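Long-range contact in xylulokinase (Brucella ovis, PDB 5VM1), which probably phosphorylates D-xylulose to D-xylulose 5-phosphate at the expense of ATP, as a member of the FGGY carbohydrate kinase family: residues L375-L387 / S471-L483. Residues are numbered along the deposited sequence; the frame is centred on the assembly and turned at random.
Sequences LEGVAFAIRDNLL and SAYDEAYQRYHAL
Phe380 of helix 367-390 plugs into a knobs-into-holes socket on helix 470-488, formed by Tyr473, Ala476, Tyr477 and Tyr480; with the three tyrosines it makes an aromatic cluster where segments 375-387 and 471-483 cross at -79°, their axes 10.1 Å apart at closest approach. The Phe380 ring carries Tyr477 CA over one face, a CH-pi contact 3.8 Å from its centroid, while its CZ meets Ala476 CB at 3.7 Å. Phe380 CB in turn sits squarely over the Tyr480 ring, 3.4 Å from its centroid.

Tyr477 is a knob in the opposite direction. A chi1 of 168° swings its ring away from its own backbone N and across among Phe380, Arg383, Asp384 and Leu387. The Arg383 guanidinium lies flat on one face, centres 4.1 Å apart and planes 8° from parallel, an off-centre cation-pi stack; the same guanidinium forms a salt bridge with Asp474 at its edge. The phenol OH donates to Asp384 OD1, whose carboxylate stands steeply to the ring. Its other oxygen, OD2, accepts from a water that also bonds Tyr480 OH, so Asp384 holds the Tyr477 hydroxyl directly and the Tyr480 hydroxyl through the water.

Helix 470-488, the last of the chain, thus packs crosswise on helix 367-390 of the C-terminal FGGY domain. Helix 409-419 touches Arg383 and Tyr473 through Leu419 and Ala414, strand 337-339 meets Tyr480 through Leu339, and strand 295-301 backs Ala381 with Ile301.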
loop_
_atom_site.group_PDB
_atom_site.type_symbol
_atom_site.label_atom_id
_atom_site.label_comp_id
_atom_site.label_asym_id
_atom_site.label_seq_id
_atom_site.Cartn_x
_atom_site.Cartn_y
_atom_site.Cartn_z
ATOM N N LEU A 375 19.594 8.314 -7.382
ATOM C CA LEU A 375 19.381 6.914 -7.030
ATOM C C LEU A 375 20.042 6.584 -5.700
ATOM O O LEU A 375 19.432 5.915 -4.853
ATOM C CB LEU A 375 19.888 5.987 -8.140
ATOM C CG LEU A 375 19.365 6.154 -9.582
ATOM C CD1 LEU A 375 19.715 4.959 -10.460
ATOM C CD2 LEU A 375 17.864 6.442 -9.626
ATOM N N GLU A 376 21.276 7.070 -5.483
ATOM C CA GLU A 376 21.937 6.854 -4.194
ATOM C C GLU A 376 21.112 7.415 -3.044
ATOM O O GLU A 376 20.930 6.746 -2.016
ATOM C CB GLU A 376 23.312 7.501 -4.196
ATOM C CG GLU A 376 24.385 6.755 -4.925
ATOM C CD GLU A 376 25.550 7.669 -5.307
ATOM O OE1 GLU A 376 25.512 8.866 -4.931
ATOM O OE2 GLU A 376 26.483 7.185 -5.990
ATOM N N GLY A 377 20.587 8.631 -3.220
ATOM C CA GLY A 377 19.833 9.282 -2.162
ATOM C C GLY A 377 18.546 8.553 -1.814
ATOM O O GLY A 377 18.180 8.443 -0.641
ATOM N N VAL A 378 17.822 8.067 -2.822
ATOM C CA VAL A 378 16.633 7.294 -2.497
ATOM C C VAL A 378 17.033 6.003 -1.815
ATOM O O VAL A 378 16.421 5.612 -0.822
ATOM C CB VAL A 378 15.773 7.031 -3.746
ATOM C CG1 VAL A 378 14.792 5.892 -3.476
ATOM C CG2 VAL A 378 14.998 8.270 -4.085
ATOM N N ALA A 379 18.125 5.376 -2.268
ATOM C CA ALA A 379 18.639 4.197 -1.570
ATOM C C ALA A 379 18.918 4.506 -0.099
ATOM O O ALA A 379 18.543 3.725 0.784
ATOM C CB ALA A 379 19.904 3.687 -2.252
ATOM N N PHE A 380 19.540 5.665 0.181
ATOM C CA PHE A 380 19.817 6.064 1.560
ATOM C C PHE A 380 18.540 6.303 2.365
ATOM O O PHE A 380 18.468 5.935 3.547
ATOM C CB PHE A 380 20.693 7.319 1.572
ATOM C CG PHE A 380 22.045 7.100 1.015
ATOM C CD1 PHE A 380 22.693 5.913 1.250
ATOM C CD2 PHE A 380 22.665 8.061 0.230
ATOM C CE1 PHE A 380 23.948 5.679 0.730
ATOM C CE2 PHE A 380 23.915 7.835 -0.303
ATOM C CZ PHE A 380 24.557 6.640 -0.057
ATOM N N ALA A 381 17.509 6.873 1.743
ATOM C CA ALA A 381 16.218 6.978 2.426
ATOM C C ALA A 381 15.666 5.602 2.776
ATOM O O ALA A 381 15.128 5.405 3.866
ATOM C CB ALA A 381 15.214 7.737 1.564
ATOM N N ILE A 382 15.780 4.635 1.862
ATOM C CA ILE A 382 15.386 3.268 2.198
ATOM C C ILE A 382 16.204 2.750 3.382
ATOM O O ILE A 382 15.672 2.104 4.283
ATOM C CB ILE A 382 15.536 2.348 0.970
ATOM C CG1 ILE A 382 14.592 2.780 -0.151
ATOM C CG2 ILE A 382 15.233 0.900 1.348
ATOM C CD1 ILE A 382 14.861 2.096 -1.428
ATOM N N ARG A 383 17.499 3.041 3.417
ATOM C CA ARG A 383 18.307 2.612 4.556
ATOM C C ARG A 383 17.876 3.324 5.837
ATOM O O ARG A 383 17.931 2.742 6.927
ATOM C CB ARG A 383 19.800 2.788 4.230
ATOM C CG ARG A 383 20.642 3.462 5.229
ATOM C CD ARG A 383 21.659 2.551 5.829
ATOM N NE ARG A 383 22.962 2.490 5.155
ATOM C CZ ARG A 383 24.116 2.361 5.821
ATOM N NH1 ARG A 383 25.280 2.282 5.178
ATOM N NH2 ARG A 383 24.105 2.337 7.155
ATOM N N ASP A 384 17.467 4.589 5.733
ATOM C CA ASP A 384 16.839 5.235 6.879
ATOM C C ASP A 384 15.564 4.502 7.299
ATOM O O ASP A 384 15.271 4.371 8.498
ATOM C CB ASP A 384 16.556 6.714 6.590
ATOM C CG ASP A 384 17.709 7.608 6.981
ATOM O OD1 ASP A 384 18.578 7.141 7.764
ATOM O OD2 ASP A 384 17.722 8.796 6.576
ATOM N N ASN A 385 14.793 4.015 6.331
ATOM C CA ASN A 385 13.582 3.282 6.674
ATOM C C ASN A 385 13.903 1.954 7.358
ATOM O O ASN A 385 13.276 1.603 8.366
ATOM C CB ASN A 385 12.728 3.086 5.428
ATOM C CG ASN A 385 11.836 4.270 5.184
ATOM O OD1 ASN A 385 10.602 4.191 5.267
ATOM N ND2 ASN A 385 12.470 5.414 4.952
ATOM N N LEU A 386 14.883 1.208 6.829
ATOM C CA LEU A 386 15.263 -0.063 7.436
ATOM C C LEU A 386 15.731 0.135 8.872
ATOM O O LEU A 386 15.441 -0.692 9.748
ATOM C CB LEU A 386 16.331 -0.760 6.589
ATOM C CG LEU A 386 16.922 -2.090 7.091
ATOM C CD1 LEU A 386 17.277 -3.014 5.933
ATOM C CD2 LEU A 386 18.140 -1.893 7.952
ATOM N N LEU A 387 16.457 1.225 9.132
ATOM C CA LEU A 387 16.905 1.516 10.494
ATOM C C LEU A 387 15.718 1.767 11.428
ATOM O O LEU A 387 15.749 1.363 12.600
ATOM C CB LEU A 387 17.881 2.699 10.495
ATOM C CG LEU A 387 19.326 2.534 9.968
ATOM C CD1 LEU A 387 20.167 3.783 10.207
ATOM C CD2 LEU A 387 20.057 1.310 10.484
ATOM N N SER A 471 31.966 0.132 1.868
ATOM C CA SER A 471 32.539 1.173 2.704
ATOM C C SER A 471 32.241 2.552 2.139
ATOM O O SER A 471 31.830 3.455 2.873
ATOM C CB SER A 471 34.046 0.949 2.833
ATOM O OG SER A 471 34.634 1.943 3.643
ATOM N N ALA A 472 32.422 2.730 0.828
ATOM C CA ALA A 472 32.137 4.026 0.224
ATOM C C ALA A 472 30.668 4.393 0.375
ATOM O O ALA A 472 30.334 5.564 0.587
ATOM C CB ALA A 472 32.563 4.038 -1.245
ATOM N N TYR A 473 29.771 3.400 0.314
ATOM C CA TYR A 473 28.353 3.692 0.512
ATOM C C TYR A 473 28.053 4.091 1.955
ATOM O O TYR A 473 27.173 4.929 2.171
ATOM C CB TYR A 473 27.485 2.500 0.090
ATOM C CG TYR A 473 26.865 2.641 -1.282
ATOM C CD1 TYR A 473 27.647 2.552 -2.438
ATOM C CD2 TYR A 473 25.505 2.925 -1.429
ATOM C CE1 TYR A 473 27.089 2.703 -3.702
ATOM C CE2 TYR A 473 24.941 3.091 -2.709
ATOM C CZ TYR A 473 25.737 2.972 -3.829
ATOM O OH TYR A 473 25.192 3.139 -5.080
ATOM N N ASP A 474 28.749 3.506 2.946
ATOM C CA ASP A 474 28.606 3.964 4.335
ATOM C C ASP A 474 29.037 5.412 4.479
ATOM O O ASP A 474 28.355 6.235 5.114
ATOM C CB ASP A 474 29.461 3.123 5.290
ATOM C CG ASP A 474 28.826 1.798 5.673
ATOM O OD1 ASP A 474 27.610 1.578 5.427
ATOM O OD2 ASP A 474 29.584 0.968 6.239
ATOM N N GLU A 475 30.178 5.738 3.886
ATOM C CA GLU A 475 30.695 7.091 3.970
ATOM C C GLU A 475 29.700 8.058 3.343
ATOM O O GLU A 475 29.372 9.093 3.936
ATOM C CB GLU A 475 32.064 7.104 3.290
ATOM C CG GLU A 475 32.835 8.383 3.229
ATOM C CD GLU A 475 34.025 8.218 2.309
ATOM O OE1 GLU A 475 34.253 9.101 1.451
ATOM O OE2 GLU A 475 34.709 7.173 2.427
ATOM N N ALA A 476 29.160 7.700 2.172
ATOM C CA ALA A 476 28.161 8.542 1.527
ATOM C C ALA A 476 26.841 8.535 2.297
ATOM O O ALA A 476 26.150 9.563 2.366
ATOM C CB ALA A 476 27.953 8.096 0.081
ATOM N N TYR A 477 26.465 7.389 2.874
ATOM C CA TYR A 477 25.260 7.369 3.694
ATOM C C TYR A 477 25.379 8.350 4.856
ATOM O O TYR A 477 24.424 9.076 5.164
ATOM C CB TYR A 477 24.938 5.961 4.233
ATOM C CG TYR A 477 23.863 6.089 5.293
ATOM C CD1 TYR A 477 22.549 6.424 4.932
ATOM C CD2 TYR A 477 24.168 5.968 6.656
ATOM C CE1 TYR A 477 21.569 6.620 5.891
ATOM C CE2 TYR A 477 23.201 6.150 7.622
ATOM C CZ TYR A 477 21.907 6.470 7.239
ATOM O OH TYR A 477 20.961 6.649 8.208
ATOM N N GLN A 478 26.545 8.389 5.514
ATOM C CA GLN A 478 26.696 9.285 6.659
ATOM C C GLN A 478 26.590 10.752 6.239
ATOM O O GLN A 478 25.987 11.563 6.955
ATOM C CB GLN A 478 28.012 8.996 7.384
ATOM C CG GLN A 478 28.029 7.616 8.068
ATOM C CD GLN A 478 27.026 7.498 9.215
ATOM O OE1 GLN A 478 26.514 8.504 9.721
ATOM N NE2 GLN A 478 26.687 6.261 9.579
ATOM N N ARG A 479 27.133 11.101 5.064
ATOM C CA ARG A 479 26.943 12.440 4.510
ATOM C C ARG A 479 25.460 12.755 4.345
ATOM O O ARG A 479 24.970 13.781 4.829
ATOM C CB ARG A 479 27.653 12.532 3.157
ATOM C CG ARG A 479 28.745 13.597 3.009
ATOM C CD ARG A 479 29.949 13.009 2.258
ATOM N NE ARG A 479 29.554 12.480 0.951
ATOM C CZ ARG A 479 30.179 11.490 0.313
ATOM N NH1 ARG A 479 31.244 10.899 0.872
ATOM N NH2 ARG A 479 29.727 11.080 -0.884
ATOM N N TYR A 480 24.714 11.833 3.741
ATOM C CA TYR A 480 23.282 12.023 3.545
ATOM C C TYR A 480 22.568 12.204 4.879
ATOM O O TYR A 480 21.656 13.031 5.008
ATOM C CB TYR A 480 22.737 10.817 2.772
ATOM C CG TYR A 480 21.234 10.672 2.670
ATOM C CD1 TYR A 480 20.486 10.131 3.722
ATOM C CD2 TYR A 480 20.573 11.011 1.502
ATOM C CE1 TYR A 480 19.123 9.977 3.626
ATOM C CE2 TYR A 480 19.205 10.867 1.395
ATOM C CZ TYR A 480 18.482 10.340 2.459
ATOM O OH TYR A 480 17.118 10.174 2.341
ATOM N N HIS A 481 22.967 11.422 5.879
ATOM C CA HIS A 481 22.317 11.468 7.181
ATOM C C HIS A 481 22.606 12.778 7.916
ATOM O O HIS A 481 21.725 13.314 8.599
ATOM C CB HIS A 481 22.756 10.259 8.001
ATOM C CG HIS A 481 21.973 10.072 9.260
ATOM N ND1 HIS A 481 22.567 9.889 10.489
ATOM C CD2 HIS A 481 20.637 10.019 9.472
ATOM C CE1 HIS A 481 21.631 9.743 11.407
ATOM N NE2 HIS A 481 20.451 9.822 10.817
ATOM N N ALA A 482 23.851 13.287 7.827
ATOM C CA ALA A 482 24.232 14.544 8.483
ATOM C C ALA A 482 23.582 15.766 7.840
ATOM O O ALA A 482 23.464 16.805 8.492
ATOM C CB ALA A 482 25.748 14.712 8.484
ATOM N N LEU A 483 23.185 15.676 6.571
ATOM C CA LEU A 483 22.543 16.806 5.918
ATOM C C LEU A 483 21.182 17.120 6.522
ATOM O O LEU A 483 20.773 18.290 6.521
ATOM C CB LEU A 483 22.417 16.544 4.423
ATOM C CG LEU A 483 23.569 17.232 3.693
ATOM C CD1 LEU A 483 23.694 16.794 2.244
ATOM C CD2 LEU A 483 23.394 18.731 3.789
HETATM O O HOH W 1 15.961 9.816 4.542
#